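Local coordinates for vacuolar protein sorting 29 (Cryptosporidium parvum, PDB 2A22), which probably takes part in vesicular protein sorting, as VPS29 relatives do within the retromer complex, using a calcineurin-like phosphoesterase fold, at residues 28-33 with 183-188; 41-46 with 68-73; 56-61 with 78-83; 117-122 with 143-148; 149-154 with 166-171. All coordinates share one frame; numbering follows the deposited sequence.

Interaction 1 of 5, residues 28-33 with 183-188; sequences VLLIGD and SFMLMA
Val28 faces Met187 and Leu30 faces Met185 as hydrogen-bonded pairs of two antiparallel strands, with Leu29 and Leu186 as the non-hydrogen-bonded pair between them. Val28 N gives to Met187 O at 2.9 Å, and Leu30 N gives to Met185 O over the same length in a nearly straight bond (175° at the hydrogen). The return bonds run from Met187 N to Val28 O and from Met185 N to Leu30 O. This half of the contact is tight and its side chains are apolar. Leu29 CD1 swings across to Phe184 CD1 at 3.6 Å, the two side chains crossing at about a right angle, while Leu186 leans back to put CD2 3.8 Å from Leu29 CB. Phe184 holds CG between its backbone N and carbonyl carbon (chi1 67°); CB touches Ile31 CG1 and the ring heads away from strand 28-31 to stack on Tyr199. The other face carries Leu30 and Met185, CB to CB 4.0 Å, both lying against Leu164 of the second sheet. Toward Gly32 the fit slackens: a water accepts from Gly32 N and lies 2.9 Å from Ser183 O, bridging the two segments. The paired N and O atoms of Val28, Leu30, Met185 and Met187 satisfy one another while hydrocarbon fills both faces, the chemistry of a sandwich core whose wet spot lies near Gly32, on the way to Asp33.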
# COMPACT_ATOMS: atom_id res chain seq x y z
N VAL A 28 -0.75 -6.20 8.43
CA VAL A 28 -0.06 -5.65 7.27
C VAL A 28 -0.53 -4.24 6.97
O VAL A 28 -1.73 -4.03 6.72
CB VAL A 28 -0.28 -6.52 5.99
CG1 VAL A 28 0.72 -6.09 4.92
CG2 VAL A 28 -0.12 -8.00 6.30
N LEU A 29 0.42 -3.30 6.97
CA LEU A 29 0.14 -1.92 6.60
C LEU A 29 0.28 -1.77 5.08
O LEU A 29 1.31 -2.10 4.51
CB LEU A 29 1.06 -0.94 7.37
CG LEU A 29 1.09 0.51 6.85
CD1 LEU A 29 -0.29 1.19 7.03
CD2 LEU A 29 2.20 1.33 7.55
N LEU A 30 -0.78 -1.29 4.44
CA LEU A 30 -0.79 -1.00 2.99
C LEU A 30 -0.88 0.50 2.83
O LEU A 30 -1.82 1.14 3.33
CB LEU A 30 -1.98 -1.69 2.31
CG LEU A 30 -2.24 -3.16 2.72
CD1 LEU A 30 -3.47 -3.74 2.03
CD2 LEU A 30 -1.01 -4.00 2.38
N ILE A 31 0.12 1.07 2.15
CA ILE A 31 0.33 2.52 2.17
C ILE A 31 1.12 2.93 0.92
O ILE A 31 1.89 2.13 0.37
CB ILE A 31 0.99 2.93 3.54
CG1 ILE A 31 0.81 4.41 3.82
CG2 ILE A 31 2.47 2.38 3.67
CD1 ILE A 31 1.27 4.84 5.21
N GLY A 32 0.88 4.13 0.41
CA GLY A 32 1.73 4.65 -0.66
C GLY A 32 1.30 6.02 -1.17
O GLY A 32 0.43 6.68 -0.59
N ASP A 33 1.95 6.47 -2.25
CA ASP A 33 1.58 7.71 -2.95
C ASP A 33 1.57 8.87 -1.97
O ASP A 33 0.61 9.66 -1.94
CB ASP A 33 0.22 7.53 -3.63
CG ASP A 33 0.32 6.61 -4.85
OD1 ASP A 33 1.18 6.89 -5.71
OD2 ASP A 33 -0.42 5.61 -4.93
N SER A 183 -5.39 8.44 3.09
CA SER A 183 -5.90 7.10 3.45
C SER A 183 -4.78 6.07 3.49
O SER A 183 -3.69 6.32 2.97
CB SER A 183 -6.98 6.63 2.46
OG SER A 183 -6.45 6.52 1.13
N PHE A 184 -5.07 4.94 4.13
CA PHE A 184 -4.22 3.76 4.15
C PHE A 184 -5.10 2.58 4.60
O PHE A 184 -6.28 2.77 4.95
CB PHE A 184 -2.98 3.95 5.06
CG PHE A 184 -3.33 4.06 6.54
CD1 PHE A 184 -3.42 2.92 7.34
CD2 PHE A 184 -3.55 5.31 7.12
CE1 PHE A 184 -3.73 3.01 8.71
CE2 PHE A 184 -3.87 5.43 8.46
CZ PHE A 184 -3.95 4.27 9.27
N MET A 185 -4.52 1.38 4.60
CA MET A 185 -5.21 0.18 5.06
C MET A 185 -4.36 -0.59 6.06
O MET A 185 -3.13 -0.63 5.97
CB MET A 185 -5.54 -0.73 3.89
CG MET A 185 -6.50 -0.10 2.91
SD MET A 185 -6.61 -1.14 1.47
CE MET A 185 -7.88 -0.24 0.58
N LEU A 186 -5.03 -1.22 7.01
CA LEU A 186 -4.37 -2.18 7.87
C LEU A 186 -5.13 -3.48 7.69
O LEU A 186 -6.34 -3.51 7.84
CB LEU A 186 -4.33 -1.69 9.32
CG LEU A 186 -3.26 -0.62 9.64
CD1 LEU A 186 -3.58 0.10 10.95
CD2 LEU A 186 -1.89 -1.27 9.75
N MET A 187 -4.41 -4.54 7.30
CA MET A 187 -5.02 -5.81 6.92
C MET A 187 -4.58 -6.89 7.91
O MET A 187 -3.37 -7.23 7.98
CB MET A 187 -4.59 -6.20 5.48
CG MET A 187 -5.18 -7.53 4.95
SD MET A 187 -4.78 -7.84 3.23
CE MET A 187 -6.32 -7.44 2.48
N ALA A 188 -5.52 -7.43 8.68
CA ALA A 188 -5.19 -8.50 9.63
C ALA A 188 -5.40 -9.83 8.91
O ALA A 188 -6.48 -10.11 8.39
CB ALA A 188 -6.07 -8.46 10.87
O HOH W 1 -1.80 4.99 1.21

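Interaction 2 of 5, residues 41-46 with 68-73; sequences KELPSN and QEYVEM
Leu43 and Met73 meet because of their torsions: Leu43 holds CG opposite its carbonyl carbon (chi1 -66°), and Met73, extended at first, bends at chi2 (-85°). The two then reach toward each other tip to tip, Leu43 CD1 3.9 Å from Met73 CE. Beside them Tyr70 points out from its helix to the loop and slides past Leu43 in the opposite direction, its CE2 4.2 Å from Leu43 CG. The phenol end goes furthest, with Tyr70 OH 3.5 Å from Glu42 CA and close to Glu42 CB as well. The two segments share no direct hydrogen bond; water does that work. One water donates to Lys41 O and sits 2.9 Å from Tyr70 OH, and a second accepts from Leu43 N at 3.0 Å while lying 2.6 Å from Tyr70 OH. Both waters lie at the ring edge, in its plane, and bridge the hydroxyl to main-chain atoms two residues apart. Ile36 also touches Tyr70. What results is a small, partly wet surface contact in the phosphoesterase-like fold, joining the loop between strand 26-31 and helix 48-52 to helix 68-77, the connecting helix of a beta-alpha-beta unit.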
# COMPACT_ATOMS: atom_id res chain seq x y z
N LYS A 41 3.93 17.67 2.75
CA LYS A 41 5.13 17.71 3.60
C LYS A 41 5.25 16.59 4.65
O LYS A 41 6.34 16.33 5.18
CB LYS A 41 5.30 19.08 4.29
CG LYS A 41 4.13 19.59 5.08
CD LYS A 41 4.62 20.68 6.06
CE LYS A 41 3.53 21.14 7.00
NZ LYS A 41 4.10 22.06 8.05
N GLU A 42 4.13 15.94 4.94
CA GLU A 42 4.06 15.03 6.07
C GLU A 42 2.80 14.19 6.00
O GLU A 42 1.89 14.49 5.22
CB GLU A 42 4.08 15.84 7.39
CG GLU A 42 2.88 16.73 7.53
CD GLU A 42 2.94 17.73 8.70
OE1 GLU A 42 4.02 17.89 9.34
OE2 GLU A 42 1.89 18.36 8.95
N LEU A 43 2.78 13.13 6.79
CA LEU A 43 1.56 12.34 7.02
C LEU A 43 0.67 13.11 7.99
O LEU A 43 1.18 13.84 8.85
CB LEU A 43 1.93 10.97 7.62
CG LEU A 43 2.73 10.03 6.70
CD1 LEU A 43 3.27 8.84 7.50
CD2 LEU A 43 1.88 9.54 5.57
N PRO A 44 -0.66 12.96 7.87
CA PRO A 44 -1.55 13.59 8.84
C PRO A 44 -1.15 13.18 10.26
O PRO A 44 -0.78 12.01 10.50
CB PRO A 44 -2.91 12.99 8.49
CG PRO A 44 -2.79 12.72 7.05
CD PRO A 44 -1.42 12.21 6.86
N SER A 45 -1.19 14.13 11.19
CA SER A 45 -0.83 13.79 12.57
C SER A 45 -1.84 12.80 13.13
O SER A 45 -1.48 11.91 13.90
CB SER A 45 -0.71 15.05 13.45
OG SER A 45 -1.96 15.69 13.60
N ASN A 46 -3.08 12.93 12.68
CA ASN A 46 -4.20 12.04 13.06
C ASN A 46 -3.94 10.54 12.86
O ASN A 46 -4.69 9.72 13.43
CB ASN A 46 -5.43 12.37 12.20
CG ASN A 46 -5.71 13.84 12.07
OD1 ASN A 46 -6.75 14.31 12.51
ND2 ASN A 46 -4.81 14.56 11.43
N GLN A 68 13.43 10.42 0.90
CA GLN A 68 14.30 9.43 1.53
C GLN A 68 14.05 9.36 3.03
O GLN A 68 14.11 8.28 3.60
CB GLN A 68 15.78 9.70 1.27
CG GLN A 68 16.71 8.51 1.76
CD GLN A 68 16.41 7.19 1.04
OE1 GLN A 68 15.75 7.19 -0.00
NE2 GLN A 68 16.92 6.06 1.58
N GLU A 69 13.78 10.52 3.64
CA GLU A 69 13.39 10.58 5.04
C GLU A 69 12.16 9.68 5.30
O GLU A 69 12.11 9.00 6.33
CB GLU A 69 13.09 12.04 5.46
CG GLU A 69 12.61 12.18 6.91
CD GLU A 69 11.99 13.55 7.26
OE1 GLU A 69 12.36 14.57 6.65
OE2 GLU A 69 11.11 13.60 8.15
N TYR A 70 11.20 9.64 4.37
CA TYR A 70 10.00 8.82 4.57
C TYR A 70 10.23 7.32 4.24
O TYR A 70 9.64 6.43 4.87
CB TYR A 70 8.77 9.46 3.90
CG TYR A 70 8.23 10.56 4.79
CD1 TYR A 70 8.85 11.81 4.88
CD2 TYR A 70 7.17 10.29 5.65
CE1 TYR A 70 8.38 12.80 5.78
CE2 TYR A 70 6.71 11.24 6.53
CZ TYR A 70 7.30 12.48 6.58
OH TYR A 70 6.79 13.40 7.45
N VAL A 71 11.13 7.04 3.29
CA VAL A 71 11.67 5.69 3.13
C VAL A 71 12.22 5.18 4.48
O VAL A 71 11.89 4.07 4.93
CB VAL A 71 12.75 5.65 2.04
CG1 VAL A 71 13.51 4.32 2.10
CG2 VAL A 71 12.12 5.86 0.63
N GLU A 72 13.02 6.01 5.14
CA GLU A 72 13.65 5.64 6.41
C GLU A 72 12.63 5.45 7.51
O GLU A 72 12.76 4.54 8.33
CB GLU A 72 14.74 6.65 6.78
CG GLU A 72 15.92 6.54 5.78
CD GLU A 72 16.99 7.64 5.88
OE1 GLU A 72 16.76 8.72 6.48
OE2 GLU A 72 18.09 7.40 5.35
N MET A 73 11.59 6.28 7.51
CA MET A 73 10.51 6.18 8.49
C MET A 73 9.78 4.83 8.30
O MET A 73 9.62 4.06 9.26
CB MET A 73 9.58 7.40 8.39
CG MET A 73 8.29 7.35 9.27
SD MET A 73 6.91 6.45 8.48
CE MET A 73 5.59 6.67 9.72
O HOH W 2 8.00 16.01 7.66
O HOH W 3 4.85 12.80 9.00

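Interaction 3 of 5, residues 56-61 with 78-83; sequences INYVLC and TKNVYI
Val59, Leu60 and Cys61 pair in parallel with Val81, Tyr82 and Ile83, the strand axes 4.8 Å apart and their directions within 3° of parallel. Three backbone bonds join them: Val59 N to Asn80 O, Tyr82 N to Val59 O almost straight (177° at the hydrogen), and Cys61 N to Tyr82 O, short at 2.7 Å. Asn80, the centre of an inverse gamma turn, has CG anti to its carbonyl carbon (chi1 -51°), which lays the amide alongside the Tyr58 ring. Its ND2 stands 3.6 Å above one face of that ring, offset toward the rim, and its CB lies 3.6 Å from Tyr58 CD2. ND2 also bonds Asn57 O weakly. A water ties this end together, donating to Asn57 O at 2.6 Å, accepting from Asn80 N and bonding Thr78 OG1. Further along this face Leu60 runs beside Tyr82, CD2 to CD2 3.7 Å, while Val59 O lies at the edge of the Tyr82 ring and in its plane; strands 106-111 and 114-119 cover these residues. The reverse face is aliphatic, Val59 CG2 touching Val81 CG2 at 3.9 Å and Cys61 CB touching Ile83 CG1. Ile77 packs on Val59 there, and Leu74 on Cys61. Neighbouring parallel strands with helix 68-77 laid across one face make a beta-alpha-beta crossover, here at the edge of the six-stranded sheet of an alpha-beta-beta-alpha sandwich.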
# COMPACT_ATOMS: atom_id res chain seq x y z
N ILE A 56 1.95 -4.02 13.91
CA ILE A 56 2.25 -4.08 12.47
C ILE A 56 3.56 -4.85 12.29
O ILE A 56 4.59 -4.43 12.82
CB ILE A 56 2.38 -2.68 11.86
CG1 ILE A 56 1.03 -1.95 11.89
CG2 ILE A 56 2.95 -2.76 10.42
CD1 ILE A 56 1.15 -0.45 11.69
N ASN A 57 3.49 -5.98 11.56
CA ASN A 57 4.70 -6.77 11.32
C ASN A 57 5.04 -6.90 9.83
O ASN A 57 5.97 -7.61 9.47
CB ASN A 57 4.64 -8.15 12.03
CG ASN A 57 3.60 -9.07 11.43
OD1 ASN A 57 2.59 -8.61 10.89
ND2 ASN A 57 3.86 -10.37 11.45
N TYR A 58 4.28 -6.20 8.98
CA TYR A 58 4.54 -6.08 7.53
C TYR A 58 4.06 -4.74 7.01
O TYR A 58 3.02 -4.25 7.42
CB TYR A 58 3.83 -7.16 6.73
CG TYR A 58 4.44 -8.54 6.80
CD1 TYR A 58 4.08 -9.42 7.83
CD2 TYR A 58 5.35 -8.97 5.82
CE1 TYR A 58 4.63 -10.72 7.91
CE2 TYR A 58 5.91 -10.27 5.89
CZ TYR A 58 5.54 -11.13 6.94
OH TYR A 58 6.07 -12.40 7.02
N VAL A 59 4.83 -4.15 6.10
CA VAL A 59 4.46 -2.94 5.41
C VAL A 59 4.63 -3.27 3.95
O VAL A 59 5.68 -3.71 3.56
CB VAL A 59 5.40 -1.75 5.76
CG1 VAL A 59 5.04 -0.49 4.91
CG2 VAL A 59 5.36 -1.42 7.23
N LEU A 60 3.56 -3.07 3.16
CA LEU A 60 3.64 -3.17 1.70
C LEU A 60 3.34 -1.81 1.09
O LEU A 60 2.21 -1.31 1.12
CB LEU A 60 2.70 -4.24 1.15
CG LEU A 60 2.79 -5.61 1.84
CD1 LEU A 60 1.69 -6.53 1.28
CD2 LEU A 60 4.17 -6.21 1.69
N CYS A 61 4.37 -1.19 0.57
CA CYS A 61 4.27 0.20 0.13
C CYS A 61 4.22 0.27 -1.38
O CYS A 61 5.10 -0.26 -2.05
CB CYS A 61 5.45 1.01 0.67
SG CYS A 61 5.44 2.71 0.05
N THR A 78 9.06 -1.66 11.08
CA THR A 78 9.22 -3.07 11.45
C THR A 78 10.28 -3.65 10.52
O THR A 78 10.69 -2.99 9.55
CB THR A 78 7.85 -3.84 11.38
OG1 THR A 78 7.98 -5.17 11.95
CG2 THR A 78 7.29 -3.95 9.91
N LYS A 79 10.75 -4.86 10.80
CA LYS A 79 11.69 -5.56 9.93
C LYS A 79 11.19 -5.76 8.48
O LYS A 79 11.91 -5.42 7.53
CB LYS A 79 12.09 -6.92 10.56
CG LYS A 79 13.29 -7.59 9.90
CD LYS A 79 13.54 -9.05 10.39
CE LYS A 79 12.28 -9.94 10.18
NZ LYS A 79 12.56 -11.43 10.13
N ASN A 80 9.98 -6.32 8.31
CA ASN A 80 9.47 -6.65 6.95
C ASN A 80 8.78 -5.50 6.20
O ASN A 80 7.55 -5.31 6.29
CB ASN A 80 8.57 -7.92 6.97
CG ASN A 80 9.26 -9.10 7.69
OD1 ASN A 80 10.45 -9.32 7.50
ND2 ASN A 80 8.51 -9.82 8.52
N VAL A 81 9.58 -4.72 5.48
CA VAL A 81 9.09 -3.53 4.79
C VAL A 81 9.45 -3.60 3.30
O VAL A 81 10.63 -3.57 2.94
CB VAL A 81 9.65 -2.24 5.42
CG1 VAL A 81 9.22 -1.02 4.61
CG2 VAL A 81 9.17 -2.11 6.89
N TYR A 82 8.42 -3.72 2.46
CA TYR A 82 8.58 -3.80 1.02
C TYR A 82 8.10 -2.52 0.37
O TYR A 82 6.95 -2.08 0.59
CB TYR A 82 7.77 -5.00 0.47
CG TYR A 82 8.26 -6.32 1.07
CD1 TYR A 82 9.22 -7.05 0.42
CD2 TYR A 82 7.78 -6.79 2.31
CE1 TYR A 82 9.72 -8.23 0.95
CE2 TYR A 82 8.26 -7.99 2.86
CZ TYR A 82 9.24 -8.70 2.16
OH TYR A 82 9.78 -9.89 2.62
N ILE A 83 8.96 -1.92 -0.45
CA ILE A 83 8.66 -0.69 -1.17
C ILE A 83 8.96 -0.91 -2.62
O ILE A 83 10.05 -1.37 -3.00
CB ILE A 83 9.51 0.49 -0.64
CG1 ILE A 83 9.20 0.73 0.86
CG2 ILE A 83 9.28 1.75 -1.49
CD1 ILE A 83 10.20 1.67 1.62
O HOH W 4 8.38 -7.27 10.49
O HOH W 5 7.76 -12.71 9.88

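Interaction 4 of 5, residues 117-122 with 143-148; sequences GLMHGN and DILVTG
Leu118 and Val146 slant across each other on one face of a parallel strand pair, the two strands of the beta-alpha-beta unit that runs from strand 114-119 through helix 130-140 to strand 144-147. Leu118 CD1 comes within 4.1 Å of Val146 CB and curls over Val146 O. On the opposite face Met119 and Thr147 stand side by side and point the same way, Met119 CG 3.6 Å from Thr147 CG2. Met119 has CG wedged between its backbone N and carbonyl carbon (chi1 59°), which sets the chain alongside the threonine and against Trp136 of helix 130-140. Leu145 tips CD1 over Gly117, 3.7 Å from Gly117 O, packing directly on its bare backbone. Backbone bonds zip the strands: Gly117 N to Ile144 O, Val146 N to Gly117 O, and Met119 N to Val146 O. His120 turns away from strand 144-147, giving ND1 to Thr62 O, while its NE2 bonds His149 ND1 and, weakly, Asp87 OD1 at what may be a vacant metal site. Past the strands one irregular bond remains: Gly148 N gives to His120 O at 2.8 Å, bent at the hydrogen (141°) and coming in 51° above the carbonyl plane.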
# COMPACT_ATOMS: atom_id res chain seq x y z
N GLY A 117 0.73 -9.78 -4.10
CA GLY A 117 1.43 -9.03 -5.14
C GLY A 117 1.38 -7.55 -4.83
O GLY A 117 0.36 -7.04 -4.36
N LEU A 118 2.50 -6.86 -5.09
CA LEU A 118 2.67 -5.43 -4.81
C LEU A 118 3.34 -4.73 -6.01
O LEU A 118 4.42 -5.16 -6.45
CB LEU A 118 3.54 -5.23 -3.58
CG LEU A 118 3.89 -3.77 -3.23
CD1 LEU A 118 2.65 -3.06 -2.71
CD2 LEU A 118 5.02 -3.79 -2.19
N MET A 119 2.70 -3.71 -6.56
CA MET A 119 3.27 -2.96 -7.66
C MET A 119 2.66 -1.56 -7.71
O MET A 119 1.57 -1.38 -7.22
CB MET A 119 3.08 -3.71 -8.99
CG MET A 119 1.62 -3.99 -9.38
SD MET A 119 1.43 -4.63 -11.08
CE MET A 119 3.04 -4.21 -11.75
N HIS A 120 3.36 -0.59 -8.28
CA HIS A 120 2.86 0.77 -8.26
C HIS A 120 1.51 0.96 -8.99
O HIS A 120 0.64 1.69 -8.50
CB HIS A 120 3.92 1.79 -8.73
CG HIS A 120 3.43 3.20 -8.68
ND1 HIS A 120 3.12 3.83 -7.48
CD2 HIS A 120 3.11 4.08 -9.66
CE1 HIS A 120 2.65 5.04 -7.74
NE2 HIS A 120 2.63 5.21 -9.05
N GLY A 121 1.34 0.32 -10.14
CA GLY A 121 0.05 0.38 -10.83
C GLY A 121 0.01 1.15 -12.13
O GLY A 121 -0.95 1.04 -12.91
N ASN A 122 1.04 1.95 -12.39
CA ASN A 122 1.10 2.72 -13.61
C ASN A 122 1.33 1.81 -14.81
O ASN A 122 1.04 2.19 -15.95
CB ASN A 122 2.15 3.82 -13.51
CG ASN A 122 3.57 3.28 -13.40
OD1 ASN A 122 3.87 2.37 -12.63
ND2 ASN A 122 4.46 3.87 -14.17
N ASP A 143 -2.75 -14.20 -4.50
CA ASP A 143 -4.12 -14.22 -3.96
C ASP A 143 -4.67 -12.83 -3.73
O ASP A 143 -5.87 -12.61 -3.79
CB ASP A 143 -4.15 -14.98 -2.64
CG ASP A 143 -3.57 -16.36 -2.77
OD1 ASP A 143 -4.08 -17.12 -3.60
OD2 ASP A 143 -2.59 -16.67 -2.07
N ILE A 144 -3.79 -11.88 -3.41
CA ILE A 144 -4.18 -10.50 -3.15
C ILE A 144 -3.21 -9.61 -3.92
O ILE A 144 -1.98 -9.79 -3.87
CB ILE A 144 -4.13 -10.14 -1.62
CG1 ILE A 144 -5.01 -11.10 -0.79
CG2 ILE A 144 -4.52 -8.65 -1.39
CD1 ILE A 144 -4.81 -11.00 0.75
N LEU A 145 -3.77 -8.67 -4.66
CA LEU A 145 -2.94 -7.71 -5.39
C LEU A 145 -3.09 -6.29 -4.83
O LEU A 145 -4.20 -5.74 -4.77
CB LEU A 145 -3.27 -7.74 -6.88
CG LEU A 145 -2.50 -6.75 -7.77
CD1 LEU A 145 -0.98 -7.10 -7.85
CD2 LEU A 145 -3.10 -6.71 -9.18
N VAL A 146 -1.95 -5.69 -4.48
CA VAL A 146 -1.91 -4.32 -3.95
C VAL A 146 -1.22 -3.35 -4.93
O VAL A 146 -0.02 -3.48 -5.24
CB VAL A 146 -1.21 -4.29 -2.58
CG1 VAL A 146 -1.33 -2.88 -1.92
CG2 VAL A 146 -1.79 -5.39 -1.66
N THR A 147 -1.97 -2.36 -5.41
CA THR A 147 -1.43 -1.38 -6.35
C THR A 147 -1.84 0.03 -5.90
O THR A 147 -2.77 0.19 -5.08
CB THR A 147 -1.94 -1.62 -7.79
OG1 THR A 147 -3.36 -1.40 -7.82
CG2 THR A 147 -1.65 -3.07 -8.23
N GLY A 148 -1.16 1.06 -6.41
CA GLY A 148 -1.49 2.45 -6.09
C GLY A 148 -1.68 3.29 -7.34
O GLY A 148 -2.53 2.99 -8.20

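Interaction 5 of 5, residues 149-154 with 166-171; sequences HTHKLR and PGTATG
His151 and Thr168 make the central contact, a CH-pi interaction with Thr168 CB 3.7 Å from the centroid of the imidazole and 15° off its normal. The atom sits over one face, displaced toward the rim on the ND1 side, and Thr168 CG2 follows it to 3.5 Å from His151 ND1. A second touch comes from Leu153, whose CD1 reaches Pro166 O at 3.4 Å. Between the two, Gly167 CA lies 4.2 Å from Leu153 N, at a residue with positive phi (74°). The segments exchange no direct hydrogen bond, so outside partners set the positions. Thr168 carries OG1 opposite its backbone N (chi1 166°); this hydroxyl bonds Asp33 O and receives weak bonds from the N atoms of Thr170 and Gly171, leaving the CB and CG2 side to meet the imidazole. His151 is fixed from its far edge, where NE2 pairs with Lys35 NZ, and Pro166 O is gripped by Ser183 OG. One step further out, Asp33 OD2 accepts from His149 N and ties the start of the segment to the loop that follows strand 26-31. His149 and His151 lie in a Gly-His-Thr-His sequence, the motif that in catalytic relatives supplies metal ligands; no metal is present here, but the donor atoms of His149, His120 and Asp87 appear to face one vacant point, consistent with an unoccupied metal site of the metallophosphoesterase kind.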
# COMPACT_ATOMS: atom_id res chain seq x y z
N HIS A 149 -0.88 4.35 -7.42
CA HIS A 149 -0.79 5.24 -8.58
C HIS A 149 -1.95 6.21 -8.81
O HIS A 149 -1.74 7.39 -9.05
CB HIS A 149 -0.45 4.48 -9.89
CG HIS A 149 -0.24 5.41 -11.04
ND1 HIS A 149 0.84 6.26 -11.12
CD2 HIS A 149 -1.03 5.69 -12.11
CE1 HIS A 149 0.74 7.00 -12.21
NE2 HIS A 149 -0.39 6.67 -12.83
N THR A 150 -3.18 5.72 -8.72
CA THR A 150 -4.35 6.51 -9.13
C THR A 150 -4.97 7.40 -8.03
O THR A 150 -5.84 8.23 -8.32
CB THR A 150 -5.41 5.58 -9.65
OG1 THR A 150 -5.77 4.67 -8.61
CG2 THR A 150 -4.84 4.78 -10.84
N HIS A 151 -4.54 7.21 -6.78
CA HIS A 151 -5.15 7.88 -5.59
C HIS A 151 -6.61 7.50 -5.34
O HIS A 151 -7.31 8.20 -4.61
CB HIS A 151 -5.00 9.43 -5.64
CG HIS A 151 -3.58 9.91 -5.62
ND1 HIS A 151 -3.22 11.17 -5.17
CD2 HIS A 151 -2.42 9.31 -5.98
CE1 HIS A 151 -1.92 11.32 -5.27
NE2 HIS A 151 -1.41 10.20 -5.76
N LYS A 152 -7.05 6.39 -5.91
CA LYS A 152 -8.38 5.91 -5.68
C LYS A 152 -8.37 4.75 -4.71
O LYS A 152 -8.01 3.62 -5.07
CB LYS A 152 -9.06 5.47 -6.98
CG LYS A 152 -10.58 5.30 -6.77
CD LYS A 152 -11.30 4.72 -7.97
CE LYS A 152 -12.81 5.07 -7.87
NZ LYS A 152 -13.67 4.46 -8.95
N LEU A 153 -8.80 5.06 -3.49
CA LEU A 153 -8.99 4.07 -2.44
C LEU A 153 -10.01 3.03 -2.91
O LEU A 153 -11.10 3.38 -3.37
CB LEU A 153 -9.50 4.78 -1.19
CG LEU A 153 -9.60 4.12 0.18
CD1 LEU A 153 -8.27 3.50 0.64
CD2 LEU A 153 -10.11 5.18 1.17
N ARG A 154 -9.62 1.76 -2.86
CA ARG A 154 -10.51 0.72 -3.34
C ARG A 154 -10.23 -0.67 -2.78
O ARG A 154 -9.07 -1.07 -2.60
CB ARG A 154 -10.49 0.64 -4.86
CG ARG A 154 -11.63 -0.22 -5.41
CD ARG A 154 -11.73 -0.13 -6.92
NE ARG A 154 -10.49 -0.51 -7.60
CZ ARG A 154 -10.32 -0.50 -8.92
NH1 ARG A 154 -11.31 -0.15 -9.73
NH2 ARG A 154 -9.16 -0.84 -9.44
N PRO A 166 -4.57 1.37 -1.52
CA PRO A 166 -4.65 2.07 -0.25
C PRO A 166 -4.82 3.58 -0.42
O PRO A 166 -5.00 4.28 0.58
CB PRO A 166 -3.31 1.73 0.41
CG PRO A 166 -2.38 1.60 -0.70
CD PRO A 166 -3.19 0.92 -1.79
N GLY A 167 -4.81 4.07 -1.67
CA GLY A 167 -4.94 5.49 -1.95
C GLY A 167 -3.67 6.25 -1.63
O GLY A 167 -2.59 5.64 -1.44
N THR A 168 -3.79 7.57 -1.56
CA THR A 168 -2.64 8.43 -1.17
C THR A 168 -2.63 8.60 0.34
O THR A 168 -3.62 9.05 0.91
CB THR A 168 -2.68 9.83 -1.87
OG1 THR A 168 -1.76 10.70 -1.21
CG2 THR A 168 -4.10 10.47 -1.84
N ALA A 169 -1.54 8.23 0.99
CA ALA A 169 -1.43 8.36 2.44
C ALA A 169 -1.47 9.82 2.92
O ALA A 169 -1.75 10.08 4.08
CB ALA A 169 -0.11 7.73 2.91
N THR A 170 -1.05 10.75 2.07
CA THR A 170 -0.89 12.17 2.45
C THR A 170 -2.04 13.07 1.97
O THR A 170 -2.19 14.20 2.44
CB THR A 170 0.44 12.75 1.90
OG1 THR A 170 0.52 12.58 0.47
CG2 THR A 170 1.64 12.10 2.59
N GLY A 171 -2.85 12.57 1.04
CA GLY A 171 -3.82 13.42 0.36
C GLY A 171 -3.21 14.33 -0.71
O GLY A 171 -3.87 15.27 -1.17

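Interactions 1 and 3 belong to one sheet, centres 10 Å apart and joined where Leu29 O meets Leu60 N at 2.8 Å. Interaction 4 lies in the other sheet and packs against interaction 3 through Leu118, whose CD1 is 4.0 Å from Leu60 CB. At the strand ends interactions 1, 4 and 5 converge: Asp33 O is 2.7 Å from Thr168 OG1, and His120 NE2 is 2.9 Å from His149 ND1, beside the possible empty metal site completed by Asp87. Interaction 2 sits at the periphery, its centre about 21 Å from that of interaction 4, yet Leu43 CD2 still touches Ala169 CB of 166-171 at 3.8 Å.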